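PDB 2JH3: ribosomal protein S2-related protein from Deinococcus radiodurans, which is of uncertain function but binds a 4Fe-4S cluster, has a chelatase-like fold and may act as a sirohydrochlorin ferrochelatase. Local coordinates for residues 125-130 with 167-172; 131-136 with 206-211; 145-150 with 162-167; 155-160 with 173-178; 226-231 with 241-246. All blocks are in the same frame, centred on the assembly; numbering follows the deposited sequence.

Interaction 1. Residues 125-130 with 167-172; sequences AIAAQA and RGQFAG
Phe170 lays the end of its ring against Ala127 and Ala130, neighbouring methyls on one side of helix 122-133. The setting is the alpha/beta chelatase-type fold: the helix lies over a parallel sheet, and Phe170 sits in the loop that carries helix 155-167 into strand 172-177.

The tight part is around the far end of the ring. Ala130 CB is 3.7 Å from Phe170 CZ and 3.9 Å from Phe170 CE2, approaching the ring obliquely. Ala127 CB comes instead to the ring edge, near the ring plane, with 4.2 Å to Phe170 CE1. Phe170 holds CG anti to its own carbonyl carbon (chi1 -62°), which carries the ring from the loop across to the helix. Small alanines let the ring come up close to the helix, and all three residues are buried. Farther into the domain, Ile126 and Ala127 also rest on Leu164, so this helix touches helix 155-167 as well as its following loop.

Toward solvent the fit is looser and more polar. Helix 155-167 ends at Gly168, whose phi is positive; the chain turns away there, just after exposed Arg167, whose guanidinium crosses to Asp124 of helix 122-133 in a salt bridge. Gln169 is partly exposed and takes part mainly through its amide, its chain extended (chi1 -157°, chi2 -175°) toward helix 122-133. Gln169 OE1 accepts a hydrogen bond from Arg131 and passes Ala127 CB at 4.3 Å.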
# COMPACT_ATOMS: atom_id res chain seq x y z
N ALA A 125 19.28 1.18 38.52
CA ALA A 125 19.34 0.73 37.12
C ALA A 125 20.47 1.47 36.35
O ALA A 125 21.17 0.88 35.58
CB ALA A 125 17.95 0.92 36.43
N ILE A 126 20.60 2.77 36.59
CA ILE A 126 21.67 3.58 36.01
C ILE A 126 23.07 3.06 36.45
O ILE A 126 23.88 2.73 35.60
CB ILE A 126 21.54 5.04 36.46
CG1 ILE A 126 20.34 5.72 35.80
CG2 ILE A 126 22.91 5.82 36.20
CD1 ILE A 126 19.91 7.06 36.46
N ALA A 127 23.29 2.96 37.77
CA ALA A 127 24.51 2.30 38.32
C ALA A 127 24.78 0.93 37.74
O ALA A 127 25.93 0.58 37.37
CB ALA A 127 24.49 2.28 39.85
N ALA A 128 23.75 0.13 37.56
CA ALA A 128 24.01 -1.21 37.06
C ALA A 128 24.50 -1.19 35.64
O ALA A 128 25.44 -1.91 35.29
CB ALA A 128 22.80 -2.04 37.18
N GLN A 129 23.84 -0.40 34.80
CA GLN A 129 24.26 -0.21 33.42
C GLN A 129 25.70 0.36 33.40
O GLN A 129 26.52 -0.06 32.58
CB GLN A 129 23.26 0.72 32.73
CG GLN A 129 23.48 1.07 31.29
CD GLN A 129 23.70 -0.12 30.41
OE1 GLN A 129 22.85 -0.47 29.62
NE2 GLN A 129 24.87 -0.74 30.50
N ALA A 130 26.00 1.29 34.29
CA ALA A 130 27.34 1.90 34.33
C ALA A 130 28.38 0.80 34.59
O ALA A 130 29.37 0.66 33.84
CB ALA A 130 27.39 2.96 35.41
N ARG A 167 25.40 7.89 47.22
CA ARG A 167 25.95 6.53 47.23
C ARG A 167 27.51 6.46 47.11
O ARG A 167 28.16 5.66 47.78
CB ARG A 167 25.37 5.70 46.11
CG ARG A 167 23.91 5.41 46.27
CD ARG A 167 23.22 5.53 44.92
NE ARG A 167 21.89 4.96 44.97
CZ ARG A 167 21.58 3.75 44.53
NH1 ARG A 167 22.47 2.93 43.94
NH2 ARG A 167 20.32 3.37 44.67
N GLY A 168 28.09 7.28 46.22
CA GLY A 168 29.55 7.42 46.14
C GLY A 168 30.31 6.31 45.47
O GLY A 168 31.53 6.29 45.46
N GLN A 169 29.63 5.38 44.83
CA GLN A 169 30.37 4.32 44.17
C GLN A 169 31.30 4.83 43.04
O GLN A 169 32.23 4.11 42.59
CB GLN A 169 29.39 3.29 43.60
CG GLN A 169 30.01 1.91 43.38
CD GLN A 169 29.05 0.91 42.69
OE1 GLN A 169 28.15 1.29 41.92
NE2 GLN A 169 29.25 -0.40 42.97
N PHE A 170 31.03 6.05 42.57
CA PHE A 170 31.73 6.60 41.40
C PHE A 170 32.47 7.84 41.82
O PHE A 170 32.11 8.48 42.81
CB PHE A 170 30.76 6.93 40.22
CG PHE A 170 30.02 5.71 39.68
CD1 PHE A 170 28.77 5.39 40.17
CD2 PHE A 170 30.60 4.90 38.72
CE1 PHE A 170 28.13 4.28 39.73
CE2 PHE A 170 29.95 3.77 38.27
CZ PHE A 170 28.71 3.46 38.80
N ALA A 171 33.44 8.21 40.99
CA ALA A 171 34.28 9.41 41.21
C ALA A 171 33.48 10.67 41.24
O ALA A 171 33.77 11.57 42.01
CB ALA A 171 35.38 9.50 40.11
N GLY A 172 32.48 10.78 40.38
CA GLY A 172 31.53 11.88 40.50
C GLY A 172 30.35 11.60 39.56
O GLY A 172 30.35 10.60 38.85

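Interaction 2. Residues 131-136 with 206-211; sequences RDTLPE and QAVLVP
No flat group has a face or an edge in the meeting of Thr133 and Leu134 with Val208, which is made by branched aliphatic ends alone; the nearby ring is that of His242 on the next strand, which Thr133, Leu134 and Pro135 all touch. Val208 meets the two partners mainly through different atoms. Its CG2 meets the methyl of Thr133, with 3.6 Å between Val208 CG2 and Thr133 CG2, the two side chains crossing at a slant. Its CB takes the tip of Leu134 from another direction, Leu134 CD2 lying 3.9 Å from Val208 CB with the side chains roughly perpendicular.

Thr133 divides its work by rotation: at chi1 -65° the methyl stands anti to the backbone N and goes to Val208, while OG1 turns back along the helix and is hydrogen-bonded to the carbonyl oxygen of Gln129. A polar residue thereby presents a hydrocarbon face to the sheet. Leu134 follows directly on the helix, and its side chain reaches in over the strand as the backbone leaves; Val143 touches both Leu134 and Val208 there. The C-terminal end of helix 122-133 is thus laid on strand 207-211, a helix-on-sheet layer of the parallel alpha/beta architecture seen in chelatases.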
# COMPACT_ATOMS: atom_id res chain seq x y z
N ARG A 131 28.12 -0.02 35.61
CA ARG A 131 29.07 -1.07 36.01
C ARG A 131 29.23 -2.06 34.92
O ARG A 131 30.35 -2.51 34.66
CB ARG A 131 28.62 -1.75 37.29
CG ARG A 131 28.69 -0.84 38.49
CD ARG A 131 28.40 -1.57 39.78
NE ARG A 131 27.09 -2.24 39.77
CZ ARG A 131 25.99 -1.85 40.43
NH1 ARG A 131 25.96 -0.77 41.22
NH2 ARG A 131 24.87 -2.58 40.30
N ASP A 132 28.14 -2.39 34.25
CA ASP A 132 28.20 -3.38 33.17
C ASP A 132 28.99 -2.87 31.98
O ASP A 132 29.50 -3.64 31.18
CB ASP A 132 26.79 -3.77 32.70
CG ASP A 132 25.98 -4.53 33.78
OD1 ASP A 132 26.53 -4.80 34.88
OD2 ASP A 132 24.77 -4.82 33.49
N THR A 133 29.05 -1.55 31.85
CA THR A 133 29.68 -0.92 30.70
C THR A 133 31.23 -0.84 30.85
O THR A 133 31.95 -0.90 29.85
CB THR A 133 29.01 0.48 30.43
OG1 THR A 133 27.63 0.29 30.05
CG2 THR A 133 29.73 1.25 29.37
N LEU A 134 31.73 -0.78 32.08
CA LEU A 134 33.18 -0.78 32.36
C LEU A 134 33.91 -2.07 31.94
O LEU A 134 33.32 -3.16 31.96
CB LEU A 134 33.43 -0.57 33.84
CG LEU A 134 32.76 0.65 34.43
CD1 LEU A 134 33.06 0.71 35.91
CD2 LEU A 134 33.20 1.94 33.73
N PRO A 135 35.22 -1.95 31.58
CA PRO A 135 36.03 -3.14 31.29
C PRO A 135 36.03 -3.89 32.58
O PRO A 135 36.26 -3.27 33.64
CB PRO A 135 37.41 -2.58 30.95
CG PRO A 135 37.17 -1.16 30.61
CD PRO A 135 36.04 -0.73 31.48
N GLU A 136 35.69 -5.18 32.54
CA GLU A 136 35.04 -5.76 33.73
C GLU A 136 35.98 -5.88 34.93
O GLU A 136 35.51 -6.09 36.05
CB GLU A 136 34.27 -7.05 33.40
CG GLU A 136 33.06 -7.32 34.33
CD GLU A 136 31.92 -6.25 34.30
OE1 GLU A 136 32.02 -5.18 33.65
OE2 GLU A 136 30.90 -6.51 34.97
N GLN A 206 38.99 8.51 34.28
CA GLN A 206 38.08 7.81 33.35
C GLN A 206 36.64 8.27 33.54
O GLN A 206 36.30 8.91 34.56
CB GLN A 206 38.10 6.32 33.54
CG GLN A 206 39.34 5.67 33.06
CD GLN A 206 39.08 4.22 32.75
OE1 GLN A 206 38.61 3.47 33.60
NE2 GLN A 206 39.35 3.82 31.50
N ALA A 207 35.83 7.95 32.53
CA ALA A 207 34.41 8.31 32.51
C ALA A 207 33.57 7.21 31.87
O ALA A 207 34.05 6.49 31.00
CB ALA A 207 34.22 9.64 31.76
N VAL A 208 32.31 7.11 32.31
CA VAL A 208 31.31 6.20 31.70
C VAL A 208 29.98 6.98 31.38
O VAL A 208 29.44 7.72 32.22
CB VAL A 208 31.04 4.92 32.56
CG1 VAL A 208 30.54 5.29 33.95
CG2 VAL A 208 30.10 3.92 31.80
N LEU A 209 29.53 6.86 30.14
CA LEU A 209 28.34 7.56 29.74
C LEU A 209 27.15 6.58 29.74
O LEU A 209 27.18 5.54 29.07
CB LEU A 209 28.53 8.18 28.37
CG LEU A 209 27.34 8.91 27.79
CD1 LEU A 209 27.10 10.22 28.50
CD2 LEU A 209 27.59 9.17 26.36
N VAL A 210 26.15 6.94 30.52
CA VAL A 210 24.84 6.27 30.49
C VAL A 210 23.74 7.23 29.98
O VAL A 210 23.33 8.17 30.66
CB VAL A 210 24.49 5.58 31.85
CG1 VAL A 210 23.02 4.96 31.86
CG2 VAL A 210 25.50 4.50 32.14
N PRO A 211 23.26 6.96 28.78
CA PRO A 211 22.08 7.58 28.26
C PRO A 211 20.81 7.27 29.04
O PRO A 211 20.41 6.07 29.17
CB PRO A 211 22.00 7.02 26.82
CG PRO A 211 23.40 6.53 26.53
CD PRO A 211 23.81 5.97 27.83

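Interaction 3. Residues 145-150 with 162-167; sequences LLLLAA and QALRER
Within the beta-alpha-beta unit formed by strand 144-149, helix 155-167 and strand 172-177, Leu164 is the helix residue that reaches down to Leu145 and Leu147 on the first strand. One methyl does the touching: Leu164 CD1 lies 3.9 Å from Leu145 CD1 and 4.3 Å from Leu147 CD1. The Leu145 and Leu164 side chains meet at about a right angle. At chi1 -75° Leu164 swings its branch point down to the sheet, where the single CD1 methyl can meet both strand leucines.

In this chelatase-type parallel sheet, Leu145 and Leu147 share one face; Leu146 and Leu148 are on the other. Ile126 of helix 122-133 packs on Leu145, Leu147 and Leu164, and Val173 of the adjacent strand does so too, so all three leucines are buried among aliphatic neighbours.

The polar side of the helix is organised separately. Arg165 NH1 gives a fairly straight hydrogen bond to Gln162 OE1, one turn back, at 3.0 Å with an N-H...O angle of 164°. The oxygen lies at the edge of the guanidinium, close to its plane, and the donor lies in the amide plane. Arg165 NH2 meanwhile bonds to the carbonyl oxygen of Val173, tying the guanidinium to the strand.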
# COMPACT_ATOMS: atom_id res chain seq x y z
N LEU A 145 30.75 9.34 36.26
CA LEU A 145 29.48 8.81 35.73
C LEU A 145 28.84 9.96 35.01
O LEU A 145 28.53 10.95 35.62
CB LEU A 145 28.53 8.44 36.87
CG LEU A 145 27.48 7.35 36.56
CD1 LEU A 145 26.30 7.51 37.42
CD2 LEU A 145 27.13 7.17 35.10
N LEU A 146 28.67 9.84 33.71
CA LEU A 146 28.00 10.88 32.95
C LEU A 146 26.61 10.36 32.53
O LEU A 146 26.51 9.29 31.98
CB LEU A 146 28.81 11.19 31.69
CG LEU A 146 29.88 12.30 31.67
CD1 LEU A 146 30.32 12.76 32.98
CD2 LEU A 146 31.04 11.83 30.78
N LEU A 147 25.59 11.19 32.72
CA LEU A 147 24.20 10.84 32.43
C LEU A 147 23.71 11.75 31.30
O LEU A 147 23.62 12.96 31.48
CB LEU A 147 23.31 11.05 33.67
CG LEU A 147 23.78 10.28 34.93
CD1 LEU A 147 22.89 10.56 36.11
CD2 LEU A 147 23.87 8.82 34.67
N LEU A 148 23.37 11.16 30.15
CA LEU A 148 22.88 11.91 29.00
C LEU A 148 21.34 12.13 29.02
O LEU A 148 20.61 11.19 29.03
CB LEU A 148 23.28 11.17 27.75
CG LEU A 148 22.96 11.81 26.42
CD1 LEU A 148 23.75 13.12 26.23
CD2 LEU A 148 23.24 10.82 25.34
N ALA A 149 20.88 13.38 29.11
CA ALA A 149 19.48 13.74 28.86
C ALA A 149 19.19 14.20 27.44
O ALA A 149 20.03 14.85 26.79
CB ALA A 149 19.06 14.80 29.78
N ALA A 150 17.96 13.93 26.99
CA ALA A 150 17.54 14.25 25.62
C ALA A 150 17.39 15.73 25.39
O ALA A 150 17.73 16.24 24.32
CB ALA A 150 16.19 13.54 25.31
N GLN A 162 21.80 13.27 41.88
CA GLN A 162 22.18 13.57 43.28
C GLN A 162 22.18 12.35 44.22
O GLN A 162 23.10 12.20 45.02
CB GLN A 162 21.37 14.71 43.84
CG GLN A 162 21.74 15.08 45.30
CD GLN A 162 23.20 15.58 45.51
OE1 GLN A 162 23.89 15.97 44.57
NE2 GLN A 162 23.62 15.61 46.76
N ALA A 163 21.22 11.43 44.09
CA ALA A 163 21.28 10.20 44.86
C ALA A 163 22.52 9.38 44.54
O ALA A 163 23.02 8.61 45.38
CB ALA A 163 20.04 9.36 44.59
N LEU A 164 23.00 9.44 43.31
CA LEU A 164 24.11 8.57 42.95
C LEU A 164 25.42 9.15 43.47
O LEU A 164 26.39 8.40 43.71
CB LEU A 164 24.17 8.35 41.45
CG LEU A 164 23.12 7.40 40.84
CD1 LEU A 164 22.94 7.78 39.36
CD2 LEU A 164 23.48 5.93 41.03
N ARG A 165 25.46 10.48 43.64
CA ARG A 165 26.60 11.15 44.27
C ARG A 165 26.70 10.66 45.72
O ARG A 165 27.73 10.12 46.14
CB ARG A 165 26.45 12.67 44.22
CG ARG A 165 26.68 13.25 42.87
CD ARG A 165 26.38 14.74 42.85
NE ARG A 165 26.31 15.19 41.47
CZ ARG A 165 25.28 15.79 40.90
NH1 ARG A 165 24.19 16.09 41.57
NH2 ARG A 165 25.33 16.11 39.60
N GLU A 166 25.59 10.72 46.43
CA GLU A 166 25.59 10.27 47.83
C GLU A 166 25.97 8.80 47.99
O GLU A 166 26.84 8.47 48.80
CB GLU A 166 24.27 10.61 48.47
CG GLU A 166 23.65 11.85 47.86
CD GLU A 166 23.23 12.88 48.86
OE1 GLU A 166 24.14 13.34 49.58
OE2 GLU A 166 22.02 13.26 48.87
N ARG A 167 25.40 7.89 47.22
CA ARG A 167 25.95 6.53 47.23
C ARG A 167 27.51 6.46 47.11
O ARG A 167 28.16 5.66 47.78
CB ARG A 167 25.37 5.70 46.11
CG ARG A 167 23.91 5.41 46.27
CD ARG A 167 23.22 5.53 44.92
NE ARG A 167 21.89 4.96 44.97
CZ ARG A 167 21.58 3.75 44.53
NH1 ARG A 167 22.47 2.93 43.94
NH2 ARG A 167 20.32 3.37 44.67

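Interaction 4. Residues 155-160 with 173-178; sequences AALETH and VEVVLE
The first turns of helix 155-167 pass over strand 172-177 with the alpha carbons of Glu158 and Val175 7.2 Å apart, the nearest pair of the two backbones. These are the helix and second strand of the beta-alpha-beta crossover 144-149, 155-167, 172-177, in the parallel sheet of a chelatase-like domain. Val175 points at the helix, and Leu157 and Glu158 close on it from there.

Leu157 and Val175 reach toward one another tip to tip, Leu157 CD2 standing 4.0 Å from Val175 CG1. With CG anti to its backbone N (chi1 174°), Leu157 extends over the sheet, where it also covers Leu147 and Ala149 of the adjoining strand. Ala161, further along the helix, packs on Val175 too. The backbone N of Leu157 is hydrogen-bonded to Asn154 OD1, which probably helps to set the first turn.

Glu158 forms the solvent side. Its chain starts off to one side but bends at chi2 (-75°), bringing the carboxylate back across the isopropyl group at a slant. The contact there is between a polar group and methyls, not a hydrogen bond, and probably helps to screen the buried valine from water. Both oxygens take part: Val175 CG2 lies 3.6 Å from Glu158 OE1 and 3.7 Å from Glu158 OE2.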
# COMPACT_ATOMS: atom_id res chain seq x y z
N ALA A 155 14.37 17.30 35.26
CA ALA A 155 14.41 17.41 36.70
C ALA A 155 14.44 16.08 37.39
O ALA A 155 15.06 15.94 38.39
CB ALA A 155 13.21 18.18 37.14
N ALA A 156 13.79 15.06 36.84
CA ALA A 156 13.82 13.73 37.47
C ALA A 156 15.22 13.15 37.41
O ALA A 156 15.71 12.56 38.38
CB ALA A 156 12.82 12.79 36.82
N LEU A 157 15.90 13.31 36.28
CA LEU A 157 17.25 12.79 36.17
C LEU A 157 18.20 13.49 37.14
O LEU A 157 19.09 12.85 37.72
CB LEU A 157 17.76 12.91 34.73
CG LEU A 157 19.22 12.51 34.51
CD1 LEU A 157 19.43 11.11 34.93
CD2 LEU A 157 19.61 12.73 33.05
N GLU A 158 18.02 14.80 37.30
CA GLU A 158 18.78 15.58 38.29
C GLU A 158 18.58 15.03 39.72
O GLU A 158 19.52 14.86 40.50
CB GLU A 158 18.38 17.05 38.22
CG GLU A 158 18.72 17.70 36.81
CD GLU A 158 20.22 18.02 36.58
OE1 GLU A 158 21.02 17.78 37.53
OE2 GLU A 158 20.58 18.52 35.45
N THR A 159 17.36 14.63 40.03
CA THR A 159 17.13 13.98 41.34
C THR A 159 17.96 12.71 41.48
O THR A 159 18.72 12.56 42.43
CB THR A 159 15.65 13.79 41.55
OG1 THR A 159 15.07 15.10 41.63
CG2 THR A 159 15.34 13.01 42.80
N HIS A 160 17.93 11.84 40.48
CA HIS A 160 18.75 10.65 40.49
C HIS A 160 20.27 10.91 40.51
O HIS A 160 21.02 10.12 41.12
CB HIS A 160 18.44 9.79 39.28
CG HIS A 160 17.01 9.37 39.25
ND1 HIS A 160 16.20 9.51 38.12
CD2 HIS A 160 16.20 8.96 40.24
CE1 HIS A 160 14.97 9.15 38.44
NE2 HIS A 160 14.94 8.82 39.71
N VAL A 173 29.37 12.49 39.59
CA VAL A 173 28.17 12.37 38.72
C VAL A 173 27.77 13.69 38.09
O VAL A 173 27.49 14.68 38.78
CB VAL A 173 26.95 11.71 39.46
CG1 VAL A 173 25.85 11.38 38.45
CG2 VAL A 173 27.40 10.41 40.18
N GLU A 174 27.72 13.70 36.76
CA GLU A 174 27.27 14.89 35.98
C GLU A 174 26.22 14.53 34.89
O GLU A 174 26.36 13.50 34.21
CB GLU A 174 28.48 15.53 35.29
CG GLU A 174 29.65 15.88 36.24
CD GLU A 174 29.28 16.89 37.31
OE1 GLU A 174 28.29 17.65 37.09
OE2 GLU A 174 29.97 16.92 38.37
N VAL A 175 25.24 15.41 34.70
CA VAL A 175 24.27 15.36 33.59
C VAL A 175 24.84 16.14 32.39
O VAL A 175 25.39 17.18 32.57
CB VAL A 175 22.86 16.00 34.00
CG1 VAL A 175 21.86 16.03 32.86
CG2 VAL A 175 22.26 15.26 35.21
N VAL A 176 24.72 15.59 31.20
CA VAL A 176 25.07 16.29 29.96
C VAL A 176 23.92 16.11 28.95
O VAL A 176 23.15 15.16 29.07
CB VAL A 176 26.41 15.78 29.35
CG1 VAL A 176 27.54 16.11 30.26
CG2 VAL A 176 26.38 14.35 29.14
N LEU A 177 23.86 16.97 27.93
CA LEU A 177 22.72 17.05 27.04
C LEU A 177 23.01 16.57 25.64
O LEU A 177 24.08 16.88 25.07
CB LEU A 177 22.24 18.49 26.92
CG LEU A 177 21.64 19.20 28.11
CD1 LEU A 177 20.88 20.37 27.55
CD2 LEU A 177 20.70 18.30 28.93
N GLU A 178 22.03 15.88 25.06
CA GLU A 178 22.06 15.56 23.64
C GLU A 178 22.26 16.86 22.83
O GLU A 178 21.85 17.94 23.26
CB GLU A 178 20.76 14.89 23.24
CG GLU A 178 20.77 13.38 23.38
CD GLU A 178 19.55 12.71 22.73
OE1 GLU A 178 18.44 13.29 22.78
OE2 GLU A 178 19.71 11.61 22.17

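Interaction 5. Residues 226-231 with 241-246; sequences QALAQA and LHVGGP
Leu228 forks over strand 241-243, one methyl on Leu241 and the other on Val243. Leu228 CD2 and Leu241 CD2 are pressed to 3.5 Å, closer than carbons usually approach, and the two side chains are nearly perpendicular. The second branch is easier: Leu228 CD1 passes Val243 CG2 at 3.9 Å, the two side chains lying alongside but pointing opposite ways.

Two torsions place the fork. In Leu228 a chi1 of -71° directs CG at the strand, and a chi2 of -175° sets the two methyls so that CD2 meets Leu241 and CD1 meets Val243. On the strand, Leu241 and Val243 are two residues apart and face the helix, while His242 between them turns to the other side, where Pro135 touches it.

Further residues back Leu228 and Leu241. Trp198, from a loop, packs on Leu228 and also on Ala231 one turn later. Leu241 is in contact with Ala207 on the adjacent strand, and strand 241-243 pairs parallel with strand 207-211 through backbone hydrogen bonds of Leu209 with His242 and Gly244. Strand 207-211, helix 218-234 and strand 241-243 make up a beta-alpha-beta unit, and this last strand is the outermost of its sheet within the chain.

None of the three residues is fully buried, Val243 being exposed. Methyl against methyl, the contact is apolar and undirected, so it probably depends on dispersion and on partial exclusion of water.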
# COMPACT_ATOMS: atom_id res chain seq x y z
N GLN A 226 28.62 12.16 16.85
CA GLN A 226 29.02 13.49 16.40
C GLN A 226 29.49 14.37 17.56
O GLN A 226 30.49 15.08 17.45
CB GLN A 226 27.83 14.18 15.67
CD GLN A 226 26.23 13.63 13.74
OE1 GLN A 226 26.03 14.80 13.43
NE2 GLN A 226 26.01 12.78 12.75
N ALA A 227 28.76 14.31 18.66
CA ALA A 227 29.07 15.16 19.83
C ALA A 227 30.39 14.71 20.48
O ALA A 227 31.18 15.52 21.00
CB ALA A 227 27.95 15.10 20.85
N LEU A 228 30.55 13.41 20.53
CA LEU A 228 31.74 12.78 21.09
C LEU A 228 33.02 13.13 20.27
O LEU A 228 34.11 13.20 20.82
CB LEU A 228 31.53 11.25 21.24
CG LEU A 228 30.56 10.74 22.32
CD1 LEU A 228 30.59 9.22 22.38
CD2 LEU A 228 30.91 11.27 23.69
N ALA A 229 32.87 13.30 18.97
CA ALA A 229 33.97 13.73 18.06
C ALA A 229 34.37 15.16 18.30
O ALA A 229 35.54 15.49 18.26
CB ALA A 229 33.53 13.58 16.63
N GLN A 230 33.39 16.01 18.52
CA GLN A 230 33.61 17.38 18.90
C GLN A 230 34.26 17.48 20.25
O GLN A 230 35.18 18.25 20.38
CB GLN A 230 32.32 18.18 18.92
CG GLN A 230 31.76 18.38 17.57
CD GLN A 230 30.32 18.87 17.60
OE1 GLN A 230 29.78 19.24 18.68
NE2 GLN A 230 29.68 18.93 16.41
N ALA A 231 33.77 16.77 21.27
CA ALA A 231 34.46 16.75 22.56
C ALA A 231 35.93 16.34 22.39
O ALA A 231 36.84 16.94 22.99
CB ALA A 231 33.78 15.82 23.52
N LEU A 241 36.54 7.33 27.56
CA LEU A 241 35.08 7.31 27.82
C LEU A 241 34.53 5.96 27.42
O LEU A 241 34.59 5.60 26.24
CB LEU A 241 34.35 8.36 26.98
CG LEU A 241 32.86 8.48 27.33
CD1 LEU A 241 32.66 8.94 28.76
CD2 LEU A 241 32.19 9.45 26.38
N HIS A 242 33.96 5.24 28.37
CA HIS A 242 33.17 4.07 28.01
C HIS A 242 31.67 4.44 27.80
O HIS A 242 31.01 5.01 28.66
CB HIS A 242 33.36 2.98 29.05
CG HIS A 242 34.79 2.80 29.46
ND1 HIS A 242 35.70 2.10 28.69
CD2 HIS A 242 35.47 3.28 30.53
CE1 HIS A 242 36.89 2.14 29.30
NE2 HIS A 242 36.77 2.85 30.41
N VAL A 243 31.16 4.09 26.63
CA VAL A 243 29.78 4.39 26.29
C VAL A 243 28.83 3.18 26.39
O VAL A 243 28.97 2.17 25.67
CB VAL A 243 29.70 5.08 24.94
CG1 VAL A 243 28.22 5.46 24.59
CG2 VAL A 243 30.56 6.34 24.99
N GLY A 244 27.86 3.36 27.29
CA GLY A 244 26.81 2.37 27.57
C GLY A 244 25.65 2.66 26.65
O GLY A 244 25.52 3.76 26.07
N GLY A 245 24.84 1.62 26.47
CA GLY A 245 23.56 1.73 25.82
C GLY A 245 22.59 2.38 26.78
O GLY A 245 22.91 2.55 27.95
N PRO A 246 21.40 2.71 26.28
CA PRO A 246 20.33 3.38 26.98
C PRO A 246 19.89 2.56 28.12
O PRO A 246 19.80 1.34 28.00
CB PRO A 246 19.22 3.45 25.93
CG PRO A 246 19.86 3.42 24.72
CD PRO A 246 21.04 2.48 24.88

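From the N-terminal side, helix 122-133 opens two loops: interaction 1 closes the first at residues 167-172 and interaction 2 the second at 206-211, so the two cross. Interaction 3, joining 145-150 to 162-167, nests inside both. Interaction 4 begins within interaction 3 and ends beyond it; it crosses interactions 1 and 3 yet stays inside interaction 2. Interaction 5 follows in series, closing its own short loop at 241-246. Interactions 2 to 5 fasten three helices to one parallel sheet, while interaction 1 ties helix 122-133 to the loop leading into strand 172-177; helices 122-133 and 155-167 lie on the face of Leu145 and Leu147, helix 218-234 on that of Leu146, whose side chain touches Leu241.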